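PDB 2VSE: mosquitocidal toxin, which kills mosquitoes, probably by ADP-ribosylating target proteins through its enzyme domain, and carries four ricin-B-like lectin domains that probably recognise carbohydrate. Local coordinates for residues A[725-730]-A[811-816]; A[715-720]-A[735-740]; A[328-333]-A[347-352]; A[285-290]-A[322-327]. All coordinates share one frame; numbering follows the deposited sequence.

Interaction 1 (A[725-730]-A[811-816]); sequences VIFDNI and FANNTP
Phe727 swings its ring out with CG opposite the backbone N (chi1 -160°), while Asn813 turns CG opposite its own carbonyl carbon (chi1 -79°), and the two torsions bring ring and carboxamide face to face. The planes are 13° apart, so this is an amide stacked on a phenyl ring, with Asn813 CG lying 3.7 Å above the ring plane, over the centre. The neighbouring amide of Asn814 approaches differently, its ND2 standing at the ring edge 3.7 Å from Phe727 CE1. The stacked amide also spans the next residue: Asn813 OD1 accepts from Asp728 N at 2.9 Å, and Asn813 ND2 gives a 3.1 Å bond to Asp728 OD2, meeting the carboxylate from above its plane. Lys713 forms a salt bridge with the other carboxylate oxygen of Asp728, so this acid is held by both an amide and a charge. These contacts belong to the last ricin-B-type beta-trefoil domain, where a type II turn, Ala812 to Thr815, fits against strand 724-728. Ile726 supplies the backbone link: its N donates to Thr815 O at 2.9 Å and its O receives Asn814 N, also at 2.9 Å. Thr815 OG1 and Thr815 N both bond to Ala812 O, from the same face of its plane, which secures the turn. On the buried side, Ile726 CG1 packs 4.2 Å from Phe811 CD1. A bound methylpentanediol, probably from the crystallisation liquor, lies about 3 Å from the side chain of Phe727.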
loop_
_atom_site.group_PDB
_atom_site.type_symbol
_atom_site.label_atom_id
_atom_site.label_comp_id
_atom_site.label_asym_id
_atom_site.label_seq_id
_atom_site.Cartn_x
_atom_site.Cartn_y
_atom_site.Cartn_z
ATOM N N VAL A 725 18.912 -17.039 -36.161
ATOM C CA VAL A 725 18.963 -18.413 -35.662
ATOM C C VAL A 725 18.955 -18.399 -34.145
ATOM O O VAL A 725 19.089 -17.322 -33.524
ATOM C CB VAL A 725 20.258 -19.161 -36.121
ATOM C CG1 VAL A 725 20.343 -19.242 -37.664
ATOM C CG2 VAL A 725 21.522 -18.509 -35.508
ATOM N N ILE A 726 18.834 -19.580 -33.541
ATOM C CA ILE A 726 18.978 -19.728 -32.085
ATOM C C ILE A 726 20.381 -20.238 -31.814
ATOM O O ILE A 726 20.923 -20.997 -32.593
ATOM C CB ILE A 726 17.947 -20.737 -31.495
ATOM C CG1 ILE A 726 17.641 -20.446 -30.024
ATOM C CG2 ILE A 726 18.442 -22.198 -31.650
ATOM C CD1 ILE A 726 16.882 -19.164 -29.750
ATOM N N PHE A 727 20.978 -19.841 -30.698
ATOM C CA PHE A 727 22.365 -20.224 -30.407
ATOM C C PHE A 727 22.685 -19.922 -28.941
ATOM O O PHE A 727 22.127 -18.971 -28.376
ATOM C CB PHE A 727 23.332 -19.440 -31.319
ATOM C CG PHE A 727 24.696 -20.069 -31.450
ATOM C CD1 PHE A 727 24.999 -20.881 -32.536
ATOM C CD2 PHE A 727 25.682 -19.846 -30.493
ATOM C CE1 PHE A 727 26.258 -21.469 -32.666
ATOM C CE2 PHE A 727 26.934 -20.432 -30.614
ATOM C CZ PHE A 727 27.222 -21.248 -31.717
ATOM N N ASP A 728 23.569 -20.711 -28.319
ATOM C CA ASP A 728 23.985 -20.426 -26.946
ATOM C C ASP A 728 24.352 -18.947 -26.801
ATOM O O ASP A 728 24.910 -18.328 -27.708
ATOM C CB ASP A 728 25.214 -21.238 -26.510
ATOM C CG ASP A 728 25.009 -22.731 -26.611
ATOM O OD1 ASP A 728 23.891 -23.227 -26.350
ATOM O OD2 ASP A 728 25.989 -23.415 -26.946
ATOM N N ASN A 729 24.038 -18.372 -25.654
ATOM C CA ASN A 729 24.476 -17.015 -25.343
ATOM C C ASN A 729 25.989 -17.044 -25.143
ATOM O O ASN A 729 26.485 -17.642 -24.182
ATOM C CB ASN A 729 23.785 -16.508 -24.074
ATOM C CG ASN A 729 24.056 -14.999 -23.769
ATOM O OD1 ASN A 729 25.059 -14.409 -24.187
ATOM N ND2 ASN A 729 23.132 -14.391 -23.026
ATOM N N ILE A 730 26.717 -16.439 -26.080
ATOM C CA ILE A 730 28.178 -16.371 -25.995
ATOM C C ILE A 730 28.658 -14.924 -25.964
ATOM O O ILE A 730 29.833 -14.640 -26.153
ATOM C CB ILE A 730 28.894 -17.183 -27.113
ATOM C CG1 ILE A 730 28.265 -16.899 -28.485
ATOM C CG2 ILE A 730 28.876 -18.684 -26.752
ATOM C CD1 ILE A 730 29.129 -17.283 -29.679
ATOM N N PHE A 811 16.338 -27.009 -30.180
ATOM C CA PHE A 811 17.246 -26.023 -29.609
ATOM C C PHE A 811 18.713 -26.257 -29.903
ATOM O O PHE A 811 19.562 -25.632 -29.273
ATOM C CB PHE A 811 16.983 -25.790 -28.107
ATOM C CG PHE A 811 15.793 -24.927 -27.874
ATOM C CD1 PHE A 811 15.936 -23.544 -27.785
ATOM C CD2 PHE A 811 14.507 -25.480 -27.873
ATOM C CE1 PHE A 811 14.843 -22.730 -27.638
ATOM C CE2 PHE A 811 13.402 -24.668 -27.729
ATOM C CZ PHE A 811 13.575 -23.278 -27.608
ATOM N N ALA A 812 19.009 -27.132 -30.859
ATOM C CA ALA A 812 20.379 -27.273 -31.318
ATOM C C ALA A 812 20.845 -25.927 -31.878
ATOM O O ALA A 812 20.083 -25.213 -32.538
ATOM C CB ALA A 812 20.504 -28.378 -32.362
ATOM N N ASN A 813 22.093 -25.579 -31.587
ATOM C CA ASN A 813 22.725 -24.406 -32.166
ATOM C C ASN A 813 22.524 -24.325 -33.683
ATOM O O ASN A 813 22.718 -25.329 -34.408
ATOM C CB ASN A 813 24.231 -24.386 -31.834
ATOM C CG ASN A 813 24.528 -23.908 -30.411
ATOM O OD1 ASN A 813 23.767 -23.128 -29.819
ATOM N ND2 ASN A 813 25.663 -24.357 -29.865
ATOM N N ASN A 814 22.125 -23.132 -34.133
ATOM C CA ASN A 814 21.930 -22.790 -35.551
ATOM C C ASN A 814 20.578 -23.186 -36.136
ATOM O O ASN A 814 20.360 -23.019 -37.345
ATOM C CB ASN A 814 23.086 -23.285 -36.442
ATOM C CG ASN A 814 24.337 -22.433 -36.294
ATOM O OD1 ASN A 814 24.299 -21.216 -36.517
ATOM N ND2 ASN A 814 25.444 -23.055 -35.928
ATOM N N THR A 815 19.677 -23.688 -35.300
ATOM C CA THR A 815 18.308 -23.920 -35.727
ATOM C C THR A 815 17.720 -22.551 -36.070
ATOM O O THR A 815 17.794 -21.638 -35.255
ATOM C CB THR A 815 17.489 -24.574 -34.606
ATOM O OG1 THR A 815 18.126 -25.789 -34.192
ATOM C CG2 THR A 815 16.079 -24.860 -35.074
ATOM N N PRO A 816 17.192 -22.383 -37.288
ATOM C CA PRO A 816 16.626 -21.089 -37.683
ATOM C C PRO A 816 15.438 -20.648 -36.828
ATOM O O PRO A 816 14.763 -21.488 -36.229
ATOM C CB PRO A 816 16.153 -21.340 -39.119
ATOM C CG PRO A 816 16.055 -22.774 -39.245
ATOM C CD PRO A 816 17.103 -23.372 -38.371
#

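Interaction 2 (A[715-720]-A[735-740]); sequences ITMNSN and QSWKLK
Trp737 drives its indole edge toward the backbone of Ile715, and the tight part of the contact gathers there. Trp737 NE1 donates to Ile715 O at 3.0 Å in an almost straight bond (173°); the oxygen lies in the indole plane, but the donor sits well above the carbonyl plane. Ile715 CG2 packs 3.9 Å from Trp737 CZ2, and Met717 CB comes to 4.1 Å from Trp737 CH2 at the far end of the six-membered ring. Beside it, Gln735 extends beyond CG and lays its amide edge-on to Thr716, with NE2 donating to Thr716 OG1 at 2.9 Å. That amide also donates to Asp728 O and accepts from Ile730 N, which fixes its rotation. Gln735 and Trp737 form a QxW motif, the signature of ricin-B lectins. Packing is looser between the two backbones: a water donates to both Ile715 O (2.9 Å) and Gln735 O (2.7 Å). Past Met717 the chain leaves the contact, and its last residues are exposed. Strand 713-717 pairs with 724-728; segments 715-717 and 737-740 run at 103° to each other, and strand 737-742 lies between strands 701-707 and 747-752, with Trp737 resting on Ile705, Ile750 and Leu757.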
loop_
_atom_site.group_PDB
_atom_site.type_symbol
_atom_site.label_atom_id
_atom_site.label_comp_id
_atom_site.label_asym_id
_atom_site.label_seq_id
_atom_site.Cartn_x
_atom_site.Cartn_y
_atom_site.Cartn_z
ATOM N N ILE A 715 18.280 -15.348 -29.646
ATOM C CA ILE A 715 18.159 -15.024 -31.061
ATOM C C ILE A 715 19.495 -14.463 -31.553
ATOM O O ILE A 715 20.054 -13.560 -30.950
ATOM C CB ILE A 715 16.964 -14.058 -31.355
ATOM C CG1 ILE A 715 15.628 -14.717 -30.953
ATOM C CG2 ILE A 715 16.930 -13.689 -32.839
ATOM C CD1 ILE A 715 14.365 -13.955 -31.361
ATOM N N THR A 716 20.010 -15.040 -32.640
ATOM C CA THR A 716 21.343 -14.709 -33.117
ATOM C C THR A 716 21.345 -14.493 -34.620
ATOM O O THR A 716 20.794 -15.299 -35.373
ATOM C CB THR A 716 22.292 -15.842 -32.749
ATOM O OG1 THR A 716 22.264 -15.996 -31.331
ATOM C CG2 THR A 716 23.735 -15.580 -33.226
ATOM N N MET A 717 21.941 -13.392 -35.048
ATOM C CA MET A 717 22.160 -13.148 -36.467
ATOM C C MET A 717 23.315 -14.050 -36.921
ATOM O O MET A 717 24.359 -14.090 -36.251
ATOM C CB MET A 717 22.489 -11.664 -36.705
ATOM C CG MET A 717 22.693 -11.310 -38.175
ATOM S SD MET A 717 23.125 -9.593 -38.473
ATOM C CE MET A 717 21.547 -8.943 -38.841
ATOM N N ASN A 718 23.147 -14.773 -38.030
ATOM C CA ASN A 718 24.226 -15.657 -38.509
ATOM C C ASN A 718 25.403 -14.875 -39.092
ATOM O O ASN A 718 25.297 -13.652 -39.276
ATOM C CB ASN A 718 23.712 -16.719 -39.479
ATOM C CG ASN A 718 23.051 -16.130 -40.711
ATOM O OD1 ASN A 718 23.060 -14.914 -40.926
ATOM N ND2 ASN A 718 22.461 -17.008 -41.540
ATOM N N SER A 719 26.520 -15.560 -39.369
ATOM C CA SER A 719 27.712 -14.873 -39.847
ATOM C C SER A 719 27.523 -14.091 -41.147
ATOM O O SER A 719 28.079 -12.988 -41.280
ATOM C CB SER A 719 28.927 -15.795 -39.937
ATOM O OG SER A 719 28.626 -17.015 -40.567
ATOM N N ASN A 720 26.750 -14.659 -42.078
ATOM C CA ASN A 720 26.415 -14.032 -43.367
ATOM C C ASN A 720 25.501 -12.831 -43.241
ATOM O O ASN A 720 25.356 -12.081 -44.196
ATOM C CB ASN A 720 25.690 -15.036 -44.269
ATOM C CG ASN A 720 26.606 -16.104 -44.802
ATOM O OD1 ASN A 720 27.825 -15.888 -44.936
ATOM N ND2 ASN A 720 26.040 -17.274 -45.108
ATOM N N GLN A 735 24.163 -11.017 -31.059
ATOM C CA GLN A 735 23.155 -11.521 -30.136
ATOM C C GLN A 735 22.602 -10.367 -29.302
ATOM O O GLN A 735 21.782 -10.545 -28.388
ATOM C CB GLN A 735 23.775 -12.580 -29.229
ATOM C CG GLN A 735 24.048 -13.891 -29.943
ATOM C CD GLN A 735 24.674 -14.939 -29.052
ATOM O OE1 GLN A 735 25.544 -14.637 -28.217
ATOM N NE2 GLN A 735 24.238 -16.177 -29.214
ATOM N N SER A 736 23.068 -9.171 -29.613
ATOM C CA SER A 736 22.644 -8.016 -28.860
ATOM C C SER A 736 21.817 -7.093 -29.736
ATOM O O SER A 736 22.362 -6.291 -30.510
ATOM C CB SER A 736 23.857 -7.281 -28.263
ATOM O OG SER A 736 23.414 -6.199 -27.479
ATOM N N TRP A 737 20.506 -7.198 -29.588
ATOM C CA TRP A 737 19.564 -6.500 -30.463
ATOM C C TRP A 737 19.070 -5.192 -29.883
ATOM O O TRP A 737 18.657 -5.129 -28.720
ATOM C CB TRP A 737 18.354 -7.391 -30.715
ATOM C CG TRP A 737 18.700 -8.653 -31.369
ATOM C CD1 TRP A 737 19.065 -9.825 -30.762
ATOM C CD2 TRP A 737 18.741 -8.893 -32.775
ATOM N NE1 TRP A 737 19.321 -10.789 -31.711
ATOM C CE2 TRP A 737 19.127 -10.243 -32.957
ATOM C CE3 TRP A 737 18.475 -8.106 -33.904
ATOM C CZ2 TRP A 737 19.244 -10.823 -34.229
ATOM C CZ3 TRP A 737 18.605 -8.689 -35.171
ATOM C CH2 TRP A 737 18.991 -10.024 -35.314
ATOM N N LYS A 738 19.101 -4.148 -30.698
ATOM C CA LYS A 738 18.527 -2.863 -30.325
ATOM C C LYS A 738 17.026 -2.912 -30.575
ATOM O O LYS A 738 16.574 -3.378 -31.620
ATOM C CB LYS A 738 19.164 -1.746 -31.146
ATOM C CG LYS A 738 18.681 -0.331 -30.856
ATOM C CD LYS A 738 19.229 0.214 -29.539
ATOM C CE LYS A 738 19.283 1.738 -29.553
ATOM N NZ LYS A 738 18.101 2.260 -30.292
ATOM N N LEU A 739 16.248 -2.448 -29.606
ATOM C CA LEU A 739 14.819 -2.324 -29.807
ATOM C C LEU A 739 14.443 -0.878 -30.033
ATOM O O LEU A 739 14.570 -0.034 -29.147
ATOM C CB LEU A 739 14.033 -2.975 -28.673
ATOM C CG LEU A 739 13.579 -4.414 -28.995
ATOM C CD1 LEU A 739 14.746 -5.385 -29.069
ATOM C CD2 LEU A 739 12.559 -4.909 -27.981
ATOM N N LYS A 740 14.035 -0.588 -31.262
ATOM C CA LYS A 740 13.694 0.755 -31.668
ATOM C C LYS A 740 12.192 0.885 -31.750
ATOM O O LYS A 740 11.558 0.401 -32.694
ATOM C CB LYS A 740 14.330 1.079 -33.020
ATOM C CG LYS A 740 14.046 2.520 -33.488
ATOM C CD LYS A 740 14.551 2.747 -34.907
ATOM C CE LYS A 740 14.259 4.167 -35.362
ATOM N NZ LYS A 740 15.290 4.657 -36.297
HETATM O O HOH W 1 19.691 -12.235 -28.389
#

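Interaction 3 (A[328-333]-A[347-352]); sequences PTLLLS and GYTESG
Ser333 meets the ring of Tyr348 at its edge, Ser333 CB lying near the ring plane and 3.9 Å from Tyr348 CD2. The other flat group, the carboxylate of Glu350, brings OE1 to 3.8 Å from Leu331 CD2; its charged ends are engaged by Lys321 in a salt bridge and by the hydroxyl of Tyr323. Both pairs flank an antiparallel pairing of strands 331-333 and 346-348 in the first ricin-B-type beta-trefoil domain. Leu331 and Tyr348 form its hydrogen-bonded pair, with Leu331 N reaching Tyr348 O at 2.7 Å and Tyr348 N returning to Leu331 O at 3.1 Å. Leu332 and Gly347 follow as a non-hydrogen-bonded pair, the glycine CA approaching Leu331 O in a CA-H...O contact. Leu330 sets CG opposite its carbonyl carbon (chi1 -74°), which carries CD2 across to within 3.4 Å of Gly347 O. Its methyl thus covers the backbone on the side where Gly347 has no side chain, while Leu331 lies on the same face of the sheet as Tyr348 and places CD1 against the backbone of Glu350. Gln356, the first residue of a QxW motif, bonds to Ser333 OG, Thr349 O and Ser351 N, tying the end of one segment to the other. Leu332 O takes the indole N-H of Trp358, the last residue of that motif. Past the paired residues the backbones stay close, Thr329 O meeting Thr349 CA, and a water bridges them: it donates to Thr329 O at 2.6 Å and accepts from Glu350 N.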
loop_
_atom_site.group_PDB
_atom_site.type_symbol
_atom_site.label_atom_id
_atom_site.label_comp_id
_atom_site.label_asym_id
_atom_site.label_seq_id
_atom_site.Cartn_x
_atom_site.Cartn_y
_atom_site.Cartn_z
ATOM N N PRO A 328 -7.276 19.593 33.702
ATOM C CA PRO A 328 -5.819 19.835 33.675
ATOM C C PRO A 328 -5.228 20.381 34.978
ATOM O O PRO A 328 -4.048 20.148 35.240
ATOM C CB PRO A 328 -5.648 20.850 32.535
ATOM C CG PRO A 328 -6.866 20.683 31.695
ATOM C CD PRO A 328 -7.969 20.350 32.641
ATOM N N THR A 329 -6.023 21.093 35.782
ATOM C CA THR A 329 -5.548 21.577 37.087
ATOM C C THR A 329 -5.420 20.469 38.141
ATOM O O THR A 329 -5.010 20.733 39.274
ATOM C CB THR A 329 -6.458 22.688 37.702
ATOM O OG1 THR A 329 -7.806 22.221 37.766
ATOM C CG2 THR A 329 -6.393 23.982 36.906
ATOM N N LEU A 330 -5.785 19.241 37.793
ATOM C CA LEU A 330 -5.714 18.148 38.757
ATOM C C LEU A 330 -4.605 17.166 38.415
ATOM O O LEU A 330 -4.555 16.639 37.313
ATOM C CB LEU A 330 -7.053 17.415 38.877
ATOM C CG LEU A 330 -8.186 18.117 39.631
ATOM C CD1 LEU A 330 -9.414 17.227 39.671
ATOM C CD2 LEU A 330 -7.761 18.492 41.046
ATOM N N LEU A 331 -3.724 16.923 39.382
ATOM C CA LEU A 331 -2.555 16.068 39.183
ATOM C C LEU A 331 -2.724 14.731 39.898
ATOM O O LEU A 331 -3.246 14.669 41.019
ATOM C CB LEU A 331 -1.281 16.769 39.691
ATOM C CG LEU A 331 -0.753 18.030 38.981
ATOM C CD1 LEU A 331 -1.694 19.237 39.090
ATOM C CD2 LEU A 331 0.636 18.390 39.493
ATOM N N LEU A 332 -2.283 13.665 39.240
ATOM C CA LEU A 332 -2.255 12.334 39.836
ATOM C C LEU A 332 -1.361 12.381 41.072
ATOM O O LEU A 332 -0.151 12.581 40.956
ATOM C CB LEU A 332 -1.729 11.328 38.821
ATOM C CG LEU A 332 -1.955 9.854 39.127
ATOM C CD1 LEU A 332 -2.140 9.069 37.846
ATOM C CD2 LEU A 332 -0.789 9.303 39.926
ATOM N N SER A 333 -1.974 12.203 42.246
ATOM C CA SER A 333 -1.337 12.492 43.529
ATOM C C SER A 333 -1.512 11.377 44.561
ATOM O O SER A 333 -2.536 10.682 44.570
ATOM C CB SER A 333 -1.928 13.777 44.120
ATOM O OG SER A 333 -1.640 14.914 43.333
ATOM N N GLY A 347 -6.713 12.982 42.644
ATOM C CA GLY A 347 -6.351 14.164 41.864
ATOM C C GLY A 347 -6.427 15.438 42.698
ATOM O O GLY A 347 -7.508 15.813 43.156
ATOM N N TYR A 348 -5.278 16.088 42.907
ATOM C CA TYR A 348 -5.204 17.375 43.616
ATOM C C TYR A 348 -4.558 18.456 42.749
ATOM O O TYR A 348 -3.834 18.140 41.788
ATOM C CB TYR A 348 -4.411 17.232 44.911
ATOM C CG TYR A 348 -5.130 16.523 46.038
ATOM C CD1 TYR A 348 -6.171 17.140 46.723
ATOM C CD2 TYR A 348 -4.750 15.234 46.431
ATOM C CE1 TYR A 348 -6.826 16.492 47.761
ATOM C CE2 TYR A 348 -5.399 14.574 47.467
ATOM C CZ TYR A 348 -6.439 15.207 48.127
ATOM O OH TYR A 348 -7.083 14.570 49.166
ATOM N N THR A 349 -4.832 19.719 43.066
ATOM C CA THR A 349 -4.161 20.838 42.413
ATOM C C THR A 349 -2.666 20.842 42.759
ATOM O O THR A 349 -2.266 20.282 43.783
ATOM C CB THR A 349 -4.783 22.218 42.798
ATOM O OG1 THR A 349 -5.118 22.245 44.197
ATOM C CG2 THR A 349 -6.025 22.514 41.969
ATOM N N GLU A 350 -1.853 21.461 41.897
ATOM C CA GLU A 350 -0.424 21.707 42.147
ATOM C C GLU A 350 -0.167 22.309 43.543
ATOM O O GLU A 350 -0.543 23.455 43.821
ATOM C CB GLU A 350 0.102 22.676 41.086
ATOM C CG GLU A 350 1.610 22.875 41.059
ATOM C CD GLU A 350 2.269 22.112 39.930
ATOM O OE1 GLU A 350 1.665 22.005 38.837
ATOM O OE2 GLU A 350 3.399 21.629 40.131
ATOM N N SER A 351 0.488 21.532 44.402
ATOM C CA SER A 351 0.752 21.941 45.787
ATOM C C SER A 351 2.201 22.375 46.018
ATOM O O SER A 351 2.477 23.174 46.902
ATOM C CB SER A 351 0.380 20.816 46.756
ATOM O OG SER A 351 1.241 19.698 46.611
ATOM N N GLY A 352 3.118 21.844 45.216
ATOM C CA GLY A 352 4.539 22.140 45.349
ATOM C C GLY A 352 5.301 20.938 45.863
ATOM O O GLY A 352 6.523 20.895 45.771
HETATM O O HOH W 2 -3.289 22.683 39.705
#

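Interaction 4 (A[285-290]-A[322-327]); sequences VTLDSD and IYNRET
Leu287 lies over one face of the Asn324 carboxamide, and the two side chains cross at a slant instead of running alongside. In both residues CG points opposite the backbone N (chi1 -177° for Leu287, -165° for Asn324), and these torsions set the leucine branch over the amide face. Leu287 CB sits above the nitrogen end, 3.4 Å from Asn324 ND2, while Leu287 CD2 covers the middle of the group, 3.8 Å from Asn324 CG. The aliphatic branch therefore covers the flat face and leaves the polar edges for bonds in other directions. Asn324 ND2 donates to Asn306 O, and Asn324 OD1 accepts from Thr327 N at 3.2 Å, in the carbonyl plane and on a lone pair. With both ends gripped, the amide cannot easily rotate under the leucine. The second point of contact is narrower: Thr327 sets OG1 opposite its carbonyl carbon and brings it 3.2 Å from Asp290 CB, oxygen against methylene, with Thr327 CG2 at 4.1 Å from the same carbon. The carboxylate of Asp290 turns away from this threonine. A water bridges the segments, donating to Ser289 O at 2.6 Å and lying 3.1 Å from Thr327 OG1. No direct hydrogen bond joins the two segments. Leu287 and Asn324 both rest on Trp309, the tryptophan of a QxW motif, whose indole N-H bonds to Val285 O. The Thr327 N to Asn324 OD1 bond makes an Asx motif as the chain leaves strand 319-324, here on the border between two sheets of a ricin-type beta-trefoil.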
loop_
_atom_site.group_PDB
_atom_site.type_symbol
_atom_site.label_atom_id
_atom_site.label_comp_id
_atom_site.label_asym_id
_atom_site.label_seq_id
_atom_site.Cartn_x
_atom_site.Cartn_y
_atom_site.Cartn_z
ATOM N N VAL A 285 -5.870 4.130 33.717
ATOM C CA VAL A 285 -5.872 5.099 34.816
ATOM C C VAL A 285 -6.841 6.218 34.475
ATOM O O VAL A 285 -6.694 6.886 33.444
ATOM C CB VAL A 285 -4.464 5.714 35.049
ATOM C CG1 VAL A 285 -4.501 6.704 36.191
ATOM C CG2 VAL A 285 -3.422 4.634 35.336
ATOM N N THR A 286 -7.835 6.416 35.332
ATOM C CA THR A 286 -8.888 7.381 35.044
ATOM C C THR A 286 -9.281 8.192 36.260
ATOM O O THR A 286 -9.464 7.634 37.345
ATOM C CB THR A 286 -10.131 6.701 34.388
ATOM O OG1 THR A 286 -11.334 7.254 34.930
ATOM C CG2 THR A 286 -10.143 5.218 34.628
ATOM N N LEU A 287 -9.412 9.506 36.075
ATOM C CA LEU A 287 -9.855 10.386 37.152
ATOM C C LEU A 287 -11.375 10.391 37.235
ATOM O O LEU A 287 -12.057 10.753 36.273
ATOM C CB LEU A 287 -9.302 11.804 36.976
ATOM C CG LEU A 287 -9.629 12.812 38.090
ATOM C CD1 LEU A 287 -9.055 12.390 39.450
ATOM C CD2 LEU A 287 -9.147 14.197 37.687
ATOM N N ASP A 288 -11.892 9.991 38.396
ATOM C CA ASP A 288 -13.327 9.743 38.565
ATOM C C ASP A 288 -14.205 10.953 38.271
ATOM O O ASP A 288 -15.156 10.847 37.507
ATOM C CB ASP A 288 -13.635 9.189 39.963
ATOM C CG ASP A 288 -15.058 8.660 40.072
ATOM O OD1 ASP A 288 -15.475 7.912 39.155
ATOM O OD2 ASP A 288 -15.761 8.999 41.057
ATOM N N SER A 289 -13.865 12.094 38.866
ATOM C CA SER A 289 -14.624 13.327 38.704
ATOM C C SER A 289 -13.710 14.538 38.476
ATOM O O SER A 289 -12.524 14.378 38.195
ATOM C CB SER A 289 -15.492 13.554 39.930
ATOM O OG SER A 289 -16.433 14.583 39.667
ATOM N N ASP A 290 -14.260 15.747 38.597
ATOM C CA ASP A 290 -13.487 16.964 38.324
ATOM C C ASP A 290 -13.296 17.880 39.535
ATOM O O ASP A 290 -13.141 19.092 39.377
ATOM C CB ASP A 290 -14.076 17.732 37.126
ATOM C CG ASP A 290 -15.473 18.296 37.396
ATOM O OD1 ASP A 290 -16.047 18.058 38.484
ATOM O OD2 ASP A 290 -16.000 18.994 36.500
ATOM N N ILE A 322 1.760 14.400 36.328
ATOM C CA ILE A 322 0.791 13.727 35.494
ATOM C C ILE A 322 -0.561 14.437 35.683
ATOM O O ILE A 322 -1.225 14.301 36.729
ATOM C CB ILE A 322 0.754 12.214 35.837
ATOM C CG1 ILE A 322 2.181 11.619 35.784
ATOM C CG2 ILE A 322 -0.191 11.477 34.910
ATOM C CD1 ILE A 322 2.335 10.207 36.343
ATOM N N TYR A 323 -0.923 15.234 34.677
ATOM C CA TYR A 323 -2.090 16.113 34.724
ATOM C C TYR A 323 -3.212 15.471 33.950
ATOM O O TYR A 323 -3.013 15.037 32.808
ATOM C CB TYR A 323 -1.789 17.446 34.046
ATOM C CG TYR A 323 -0.637 18.215 34.627
ATOM C CD1 TYR A 323 -0.857 19.187 35.601
ATOM C CD2 TYR A 323 0.671 17.995 34.189
ATOM C CE1 TYR A 323 0.191 19.916 36.134
ATOM C CE2 TYR A 323 1.739 18.726 34.727
ATOM C CZ TYR A 323 1.485 19.680 35.695
ATOM O OH TYR A 323 2.513 20.407 36.250
ATOM N N ASN A 324 -4.403 15.438 34.541
ATOM C CA ASN A 324 -5.550 14.905 33.824
ATOM C C ASN A 324 -5.902 15.794 32.647
ATOM O O ASN A 324 -5.773 17.012 32.734
ATOM C CB ASN A 324 -6.752 14.745 34.749
ATOM C CG ASN A 324 -7.826 13.872 34.141
ATOM O OD1 ASN A 324 -8.837 14.372 33.668
ATOM N ND2 ASN A 324 -7.591 12.568 34.112
ATOM N N ARG A 325 -6.350 15.188 31.553
ATOM C CA ARG A 325 -6.708 15.965 30.369
ATOM C C ARG A 325 -8.058 16.650 30.450
ATOM O O ARG A 325 -8.193 17.793 30.023
ATOM C CB ARG A 325 -6.573 15.126 29.103
ATOM C CG ARG A 325 -5.138 15.119 28.633
ATOM C CD ARG A 325 -4.851 16.061 27.451
ATOM N NE ARG A 325 -5.754 17.197 27.332
ATOM C CZ ARG A 325 -5.943 17.882 26.204
ATOM N NH1 ARG A 325 -5.299 17.537 25.086
ATOM N NH2 ARG A 325 -6.785 18.917 26.191
ATOM N N GLU A 326 -9.042 15.948 31.003
ATOM C CA GLU A 326 -10.371 16.507 31.262
ATOM C C GLU A 326 -10.313 17.673 32.271
ATOM O O GLU A 326 -10.960 18.703 32.079
ATOM C CB GLU A 326 -11.296 15.385 31.749
ATOM C CG GLU A 326 -12.577 15.820 32.423
ATOM C CD GLU A 326 -13.772 15.848 31.507
ATOM O OE1 GLU A 326 -13.659 15.520 30.305
ATOM O OE2 GLU A 326 -14.857 16.202 32.003
ATOM N N THR A 327 -9.520 17.501 33.328
ATOM C CA THR A 327 -9.383 18.520 34.368
ATOM C C THR A 327 -7.895 18.795 34.604
ATOM O O THR A 327 -7.316 18.304 35.582
ATOM C CB THR A 327 -10.101 18.087 35.681
ATOM O OG1 THR A 327 -11.375 17.504 35.361
ATOM C CG2 THR A 327 -10.309 19.278 36.634
HETATM O O HOH W 3 -12.329 14.545 35.562
#

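The four contacts fall into two pairs on opposite sides of the centre of the molecule. Interactions 4 and 3 come first in sequence and lie in the first ricin-B domain, centres 9 Å apart; backbone bonds from Leu332 N to Ile322 O and from Asn324 N to Leu330 O join them. Interactions 1 and 2 share the last ricin-B domain, with centres 12 Å apart and segments that alternate along the chain; strands 713-717 and 724-728 pair between them. The pairs are separated by about 60 Å or more between nearest atoms and do not touch. Both domains use a QxW tryptophan to hold a strand backbone, consistent with repeated lectin modules.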